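Local coordinates for protein transcriptional regulator (Vibrio virus VP882, PDB 7DWM) that probably binds DNA as a LuxR-type transcriptional regulator and holds the small molecule 3,5-dimethylpyrazin-2-ol in a PAS-fold pocket, at residues 77-91 with 100-112. Sequence-based numbering, arbitrary orientation.
With A1U (3,5-dimethylpyrazin-2-ol), chain C.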
loop_
_atom_site.group_PDB
_atom_site.type_symbol
_atom_site.label_atom_id
_atom_site.label_comp_id
_atom_site.label_asym_id
_atom_site.label_seq_id
_atom_site.Cartn_x
_atom_site.Cartn_y
_atom_site.Cartn_z
ATOM N N GLN A 77 -3.246 11.253 16.705
ATOM C CA GLN A 77 -3.059 11.228 15.261
ATOM C C GLN A 77 -3.893 12.324 14.616
ATOM O O GLN A 77 -3.392 13.112 13.805
ATOM C CB GLN A 77 -3.437 9.851 14.708
ATOM C CG GLN A 77 -2.832 8.675 15.471
ATOM C CD GLN A 77 -3.640 7.397 15.322
ATOM O OE1 GLN A 77 -4.691 7.383 14.679
ATOM N NE2 GLN A 77 -3.152 6.313 15.918
ATOM N N ASP A 78 -5.153 12.436 15.042
ATOM C CA ASP A 78 -6.100 13.393 14.489
ATOM C C ASP A 78 -5.630 14.838 14.564
ATOM O O ASP A 78 -6.271 15.702 13.955
ATOM C CB ASP A 78 -7.437 13.266 15.204
ATOM C CG ASP A 78 -8.261 12.131 14.674
ATOM O OD1 ASP A 78 -8.550 12.141 13.460
ATOM O OD2 ASP A 78 -8.607 11.227 15.465
ATOM N N ARG A 79 -4.556 15.137 15.295
ATOM C CA ARG A 79 -4.088 16.515 15.324
ATOM C C ARG A 79 -2.816 16.724 14.512
ATOM O O ARG A 79 -2.615 17.824 13.980
ATOM C CB ARG A 79 -3.874 16.975 16.772
ATOM C CG ARG A 79 -5.032 16.613 17.705
ATOM C CD ARG A 79 -6.020 17.762 17.829
ATOM N NE ARG A 79 -7.065 17.680 16.812
ATOM C CZ ARG A 79 -8.140 16.904 16.902
ATOM N NH1 ARG A 79 -9.035 16.895 15.924
ATOM N NH2 ARG A 79 -8.325 16.143 17.970
ATOM N N LEU A 80 -2.045 15.659 14.260
ATOM C CA LEU A 80 -0.807 15.793 13.504
ATOM C C LEU A 80 -1.048 15.696 12.014
ATOM O O LEU A 80 -0.213 16.151 11.228
ATOM C CB LEU A 80 0.184 14.700 13.915
ATOM C CG LEU A 80 1.206 15.115 14.976
ATOM C CD1 LEU A 80 2.487 14.225 14.961
ATOM C CD2 LEU A 80 1.518 16.612 14.878
ATOM N N VAL A 81 -2.191 15.139 11.630
ATOM C CA VAL A 81 -2.758 15.406 10.317
ATOM C C VAL A 81 -3.150 16.874 10.184
ATOM O O VAL A 81 -2.901 17.502 9.144
ATOM C CB VAL A 81 -3.946 14.453 10.071
ATOM C CG1 VAL A 81 -4.948 14.522 11.203
ATOM C CG2 VAL A 81 -4.614 14.770 8.763
ATOM N N GLU A 82 -3.783 17.444 11.216
ATOM C CA GLU A 82 -4.383 18.766 11.063
ATOM C C GLU A 82 -3.331 19.858 10.934
ATOM O O GLU A 82 -3.576 20.877 10.277
ATOM C CB GLU A 82 -5.334 19.063 12.225
ATOM C CG GLU A 82 -6.782 18.655 11.935
ATOM C CD GLU A 82 -7.567 18.342 13.195
ATOM O OE1 GLU A 82 -7.119 18.755 14.283
ATOM O OE2 GLU A 82 -8.627 17.685 13.102
ATOM N N GLN A 83 -2.133 19.615 11.453
ATOM C CA GLN A 83 -1.073 20.639 11.297
ATOM C C GLN A 83 -0.273 20.350 10.026
ATOM O O GLN A 83 0.923 20.678 10.012
ATOM C CB GLN A 83 -0.136 20.642 12.497
ATOM C CG GLN A 83 -0.713 21.344 13.709
ATOM C CD GLN A 83 -0.184 20.699 14.960
ATOM O OE1 GLN A 83 1.020 20.656 15.185
ATOM N NE2 GLN A 83 -1.083 20.172 15.775
ATOM N N GLY A 84 -0.886 19.696 9.034
ATOM C CA GLY A 84 -0.168 19.413 7.774
ATOM C C GLY A 84 -1.084 19.148 6.591
ATOM O O GLY A 84 -2.231 18.718 6.797
ATOM N N ARG A 85 -0.599 19.457 5.388
ATOM C CA ARG A 85 -1.331 19.198 4.122
ATOM C C ARG A 85 -1.382 17.697 3.828
ATOM O O ARG A 85 -2.445 17.220 3.392
ATOM C CB ARG A 85 -0.630 19.884 2.944
ATOM C CG ARG A 85 -0.175 21.308 3.221
ATOM C CD ARG A 85 1.303 21.413 3.544
ATOM N NE ARG A 85 1.821 22.752 3.307
ATOM C CZ ARG A 85 1.190 23.879 3.623
ATOM N NH1 ARG A 85 0.002 23.845 4.203
ATOM N NH2 ARG A 85 1.754 25.041 3.362
ATOM N N GLU A 86 -0.264 17.006 4.077
ATOM C CA GLU A 86 -0.057 15.571 3.740
ATOM C C GLU A 86 -0.941 14.643 4.578
ATOM O O GLU A 86 -1.354 15.041 5.674
ATOM C CB GLU A 86 1.424 15.207 3.863
ATOM C CG GLU A 86 2.067 15.713 5.140
ATOM C CD GLU A 86 3.062 16.849 4.971
ATOM O OE1 GLU A 86 3.066 17.479 3.897
ATOM O OE2 GLU A 86 3.827 17.102 5.917
ATOM N N LYS A 87 -1.233 13.461 4.029
ATOM C CA LYS A 87 -2.078 12.435 4.682
ATOM C C LYS A 87 -1.192 11.507 5.512
ATOM O O LYS A 87 0.005 11.467 5.241
ATOM C CB LYS A 87 -2.701 11.551 3.603
ATOM C CG LYS A 87 -1.882 10.314 3.265
ATOM C CD LYS A 87 -2.293 9.632 1.988
ATOM C CE LYS A 87 -1.178 8.825 1.358
ATOM N NZ LYS A 87 0.150 9.236 1.868
ATOM N N LYS A 88 -1.769 10.828 6.507
ATOM C CA LYS A 88 -1.037 9.847 7.293
ATOM C C LYS A 88 -1.859 8.575 7.418
ATOM O O LYS A 88 -3.072 8.613 7.655
ATOM C CB LYS A 88 -0.670 10.367 8.695
ATOM C CG LYS A 88 0.419 11.443 8.729
ATOM C CD LYS A 88 -0.183 12.814 8.469
ATOM C CE LYS A 88 0.757 13.725 7.699
ATOM N NZ LYS A 88 0.315 15.144 7.814
ATOM N N ILE A 89 -1.182 7.446 7.258
ATOM C CA ILE A 89 -1.795 6.129 7.266
ATOM C C ILE A 89 -1.547 5.491 8.623
ATOM O O ILE A 89 -0.417 5.499 9.136
ATOM C CB ILE A 89 -1.249 5.253 6.122
ATOM C CG1 ILE A 89 -1.281 6.027 4.801
ATOM C CG2 ILE A 89 -2.058 3.988 5.974
ATOM C CD1 ILE A 89 -0.236 5.569 3.800
ATOM N N VAL A 90 -2.605 4.953 9.211
ATOM C CA VAL A 90 -2.541 4.258 10.485
ATOM C C VAL A 90 -2.912 2.796 10.313
ATOM O O VAL A 90 -3.958 2.455 9.731
ATOM C CB VAL A 90 -3.394 4.967 11.544
ATOM C CG1 VAL A 90 -4.795 4.519 11.481
ATOM C CG2 VAL A 90 -2.847 4.584 12.966
ATOM N N LEU A 91 -2.000 1.931 10.746
ATOM C CA LEU A 91 -2.233 0.508 10.911
ATOM C C LEU A 91 -2.978 0.308 12.218
ATOM O O LEU A 91 -2.420 0.535 13.300
ATOM C CB LEU A 91 -0.912 -0.261 10.905
ATOM C CG LEU A 91 -0.934 -1.754 11.287
ATOM C CD1 LEU A 91 -1.761 -2.567 10.301
ATOM C CD2 LEU A 91 0.481 -2.306 11.384
ATOM N N TRP A 100 -10.982 -10.091 15.334
ATOM C CA TRP A 100 -9.760 -9.332 15.113
ATOM C C TRP A 100 -9.584 -9.045 13.629
ATOM O O TRP A 100 -9.775 -9.922 12.783
ATOM C CB TRP A 100 -8.550 -10.096 15.645
ATOM C CG TRP A 100 -8.353 -9.964 17.123
ATOM C CD1 TRP A 100 -8.962 -10.698 18.099
ATOM C CD2 TRP A 100 -7.485 -9.042 17.797
ATOM N NE1 TRP A 100 -8.528 -10.289 19.337
ATOM C CE2 TRP A 100 -7.621 -9.275 19.179
ATOM C CE3 TRP A 100 -6.606 -8.043 17.365
ATOM C CZ2 TRP A 100 -6.912 -8.546 20.133
ATOM C CZ3 TRP A 100 -5.902 -7.321 18.314
ATOM C CH2 TRP A 100 -6.060 -7.575 19.682
ATOM N N ARG A 101 -9.202 -7.809 13.314
ATOM C CA ARG A 101 -8.920 -7.431 11.940
ATOM C C ARG A 101 -7.720 -6.497 11.900
ATOM O O ARG A 101 -7.379 -5.820 12.882
ATOM C CB ARG A 101 -10.123 -6.756 11.252
ATOM C CG ARG A 101 -11.418 -7.565 11.232
ATOM C CD ARG A 101 -11.296 -8.832 10.393
ATOM N NE ARG A 101 -11.527 -8.604 8.970
ATOM C CZ ARG A 101 -11.850 -9.562 8.106
ATOM N NH1 ARG A 101 -11.980 -10.816 8.521
ATOM N NH2 ARG A 101 -12.039 -9.269 6.827
ATOM N N VAL A 102 -7.097 -6.475 10.727
ATOM C CA VAL A 102 -5.945 -5.642 10.411
ATOM C C VAL A 102 -6.442 -4.591 9.427
ATOM O O VAL A 102 -6.583 -4.867 8.231
ATOM C CB VAL A 102 -4.794 -6.461 9.814
ATOM C CG1 VAL A 102 -3.589 -5.574 9.540
ATOM C CG2 VAL A 102 -4.424 -7.620 10.731
ATOM N N PHE A 103 -6.737 -3.394 9.916
ATOM C CA PHE A 103 -7.181 -2.317 9.054
ATOM C C PHE A 103 -6.055 -1.327 8.808
ATOM O O PHE A 103 -5.122 -1.184 9.602
ATOM C CB PHE A 103 -8.382 -1.590 9.664
ATOM C CG PHE A 103 -9.702 -2.063 9.141
ATOM C CD1 PHE A 103 -10.502 -1.223 8.384
ATOM C CD2 PHE A 103 -10.144 -3.347 9.404
ATOM C CE1 PHE A 103 -11.722 -1.658 7.899
ATOM C CE2 PHE A 103 -11.362 -3.789 8.921
ATOM C CZ PHE A 103 -12.152 -2.942 8.169
ATOM N N THR A 104 -6.166 -0.643 7.681
ATOM C CA THR A 104 -5.453 0.594 7.415
ATOM C C THR A 104 -6.458 1.731 7.515
ATOM O O THR A 104 -7.466 1.731 6.801
ATOM C CB THR A 104 -4.805 0.533 6.031
ATOM O OG1 THR A 104 -3.668 -0.341 6.071
ATOM C CG2 THR A 104 -4.419 1.912 5.520
ATOM N N PHE A 105 -6.187 2.691 8.399
ATOM C CA PHE A 105 -6.978 3.917 8.497
ATOM C C PHE A 105 -6.137 5.087 7.999
ATOM O O PHE A 105 -5.167 5.486 8.650
ATOM C CB PHE A 105 -7.476 4.146 9.923
ATOM C CG PHE A 105 -8.728 3.385 10.246
ATOM C CD1 PHE A 105 -9.975 3.929 9.982
ATOM C CD2 PHE A 105 -8.658 2.116 10.798
ATOM C CE1 PHE A 105 -11.130 3.224 10.270
ATOM C CE2 PHE A 105 -9.809 1.406 11.086
ATOM C CZ PHE A 105 -11.047 1.961 10.821
ATOM N N THR A 106 -6.515 5.619 6.837
ATOM C CA THR A 106 -5.851 6.764 6.224
ATOM C C THR A 106 -6.537 8.055 6.660
ATOM O O THR A 106 -7.725 8.257 6.383
ATOM C CB THR A 106 -5.864 6.638 4.699
ATOM O OG1 THR A 106 -7.132 7.056 4.186
ATOM C CG2 THR A 106 -5.608 5.204 4.295
ATOM N N LYS A 107 -5.788 8.923 7.342
ATOM C CA LYS A 107 -6.337 10.167 7.869
ATOM C C LYS A 107 -5.707 11.358 7.163
ATOM O O LYS A 107 -4.478 11.485 7.117
ATOM C CB LYS A 107 -6.131 10.239 9.380
ATOM C CG LYS A 107 -6.569 8.952 10.061
ATOM C CD LYS A 107 -6.074 8.802 11.491
ATOM C CE LYS A 107 -6.829 9.714 12.440
ATOM N NZ LYS A 107 -6.522 9.407 13.863
ATOM N N THR A 108 -6.568 12.208 6.603
ATOM C CA THR A 108 -6.250 13.351 5.764
ATOM C C THR A 108 -6.858 14.626 6.344
ATOM O O THR A 108 -7.914 14.578 6.973
ATOM C CB THR A 108 -6.768 13.142 4.335
ATOM O OG1 THR A 108 -6.411 14.274 3.534
ATOM C CG2 THR A 108 -8.284 12.941 4.339
ATOM N N PRO A 109 -6.199 15.768 6.150
ATOM C CA PRO A 109 -6.796 17.040 6.592
ATOM C C PRO A 109 -8.079 17.364 5.833
ATOM O O PRO A 109 -8.177 17.168 4.621
ATOM C CB PRO A 109 -5.694 18.067 6.299
ATOM C CG PRO A 109 -4.431 17.264 6.083
ATOM C CD PRO A 109 -4.878 15.949 5.536
ATOM N N LEU A 110 -9.069 17.872 6.561
ATOM C CA LEU A 110 -10.339 18.290 5.968
ATOM C C LEU A 110 -10.303 19.762 5.578
ATOM O O LEU A 110 -10.318 20.659 6.435
ATOM C CB LEU A 110 -11.504 17.977 6.899
ATOM C CG LEU A 110 -12.872 18.207 6.246
ATOM C CD1 LEU A 110 -13.890 17.137 6.616
ATOM C CD2 LEU A 110 -13.418 19.551 6.615
ATOM N N ILE A 111 -10.174 20.010 4.284
ATOM C CA ILE A 111 -10.321 21.349 3.724
ATOM C C ILE A 111 -11.616 21.414 2.935
ATOM O O ILE A 111 -12.111 20.415 2.407
ATOM C CB ILE A 111 -9.075 21.692 2.880
ATOM C CG1 ILE A 111 -7.794 21.280 3.606
ATOM C CG2 ILE A 111 -9.035 23.165 2.506
ATOM C CD1 ILE A 111 -7.254 19.938 3.188
ATOM N N MET A 112 -12.196 22.605 2.928
ATOM C CA MET A 112 -13.501 22.870 2.346
ATOM C C MET A 112 -13.465 24.200 1.614
ATOM O O MET A 112 -12.447 24.899 1.675
ATOM C CB MET A 112 -14.576 22.944 3.438
ATOM C CG MET A 112 -14.536 21.928 4.551
ATOM S SD MET A 112 -14.985 22.707 6.119
ATOM C CE MET A 112 -13.663 23.913 6.277
HETATM C CAB A1U C . -9.238 3.765 14.316
HETATM C CAC A1U C . -10.622 3.484 14.199
HETATM C CAE A1U C . -11.027 5.763 13.834
HETATM C CAF A1U C . -9.634 5.949 13.967
HETATM C CAG A1U C . -11.106 2.067 14.343
HETATM C CAH A1U C . -11.976 6.890 13.563
HETATM N NAA A1U C . -8.714 5.015 14.205
HETATM N NAD A1U C . -11.493 4.506 13.956
HETATM O OAI A1U C . -9.193 7.279 13.832
#
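K107 reaches from strand 99-110 to helix 71-80, its chain running out from CG and then bending at chi3 (74°), so that NZ arrives between Q77 and D78, the lysine chain crossing both side chains at about a right angle. K107 NZ donates to Q77 OE1 at 2.8 Å, in the carbonyl plane and on a lone pair. A longer, weak bond with D78 OD2, 3.2 Å from K107 NZ, makes a salt bridge; D78 also pairs with K31 and takes a hydrogen bond from T120. K107 NZ lies 3.4 Å from OAI of the bound 3,5-dimethylpyrazin-2-ol, a weak hydrogen bond. The ring of F105 contributes a face to this pocket: ligand atom CAC sits 3.7 Å above its plane, displaced toward the rim.

Strands 88-96 and 99-110 form an antiparallel hairpin in the PAS-fold sheet, with helix 71-80 joined to its first strand through a type I turn from V81 to G84 and a short loop. K88 with K107 and V90 with F105 are antiparallel hydrogen-bonded pairs. K107, F105, K88 and V90 share the ligand side of the sheet, while I89, L91, T104 and T106 point to the other, where R133 of the second subunit packs on I89.

Among apolar contacts, V81 CG2, anti to its own N, rests against P109 CD (3.4 Å), and L91 CD1 meets V102 CG1 at 3.6 Å.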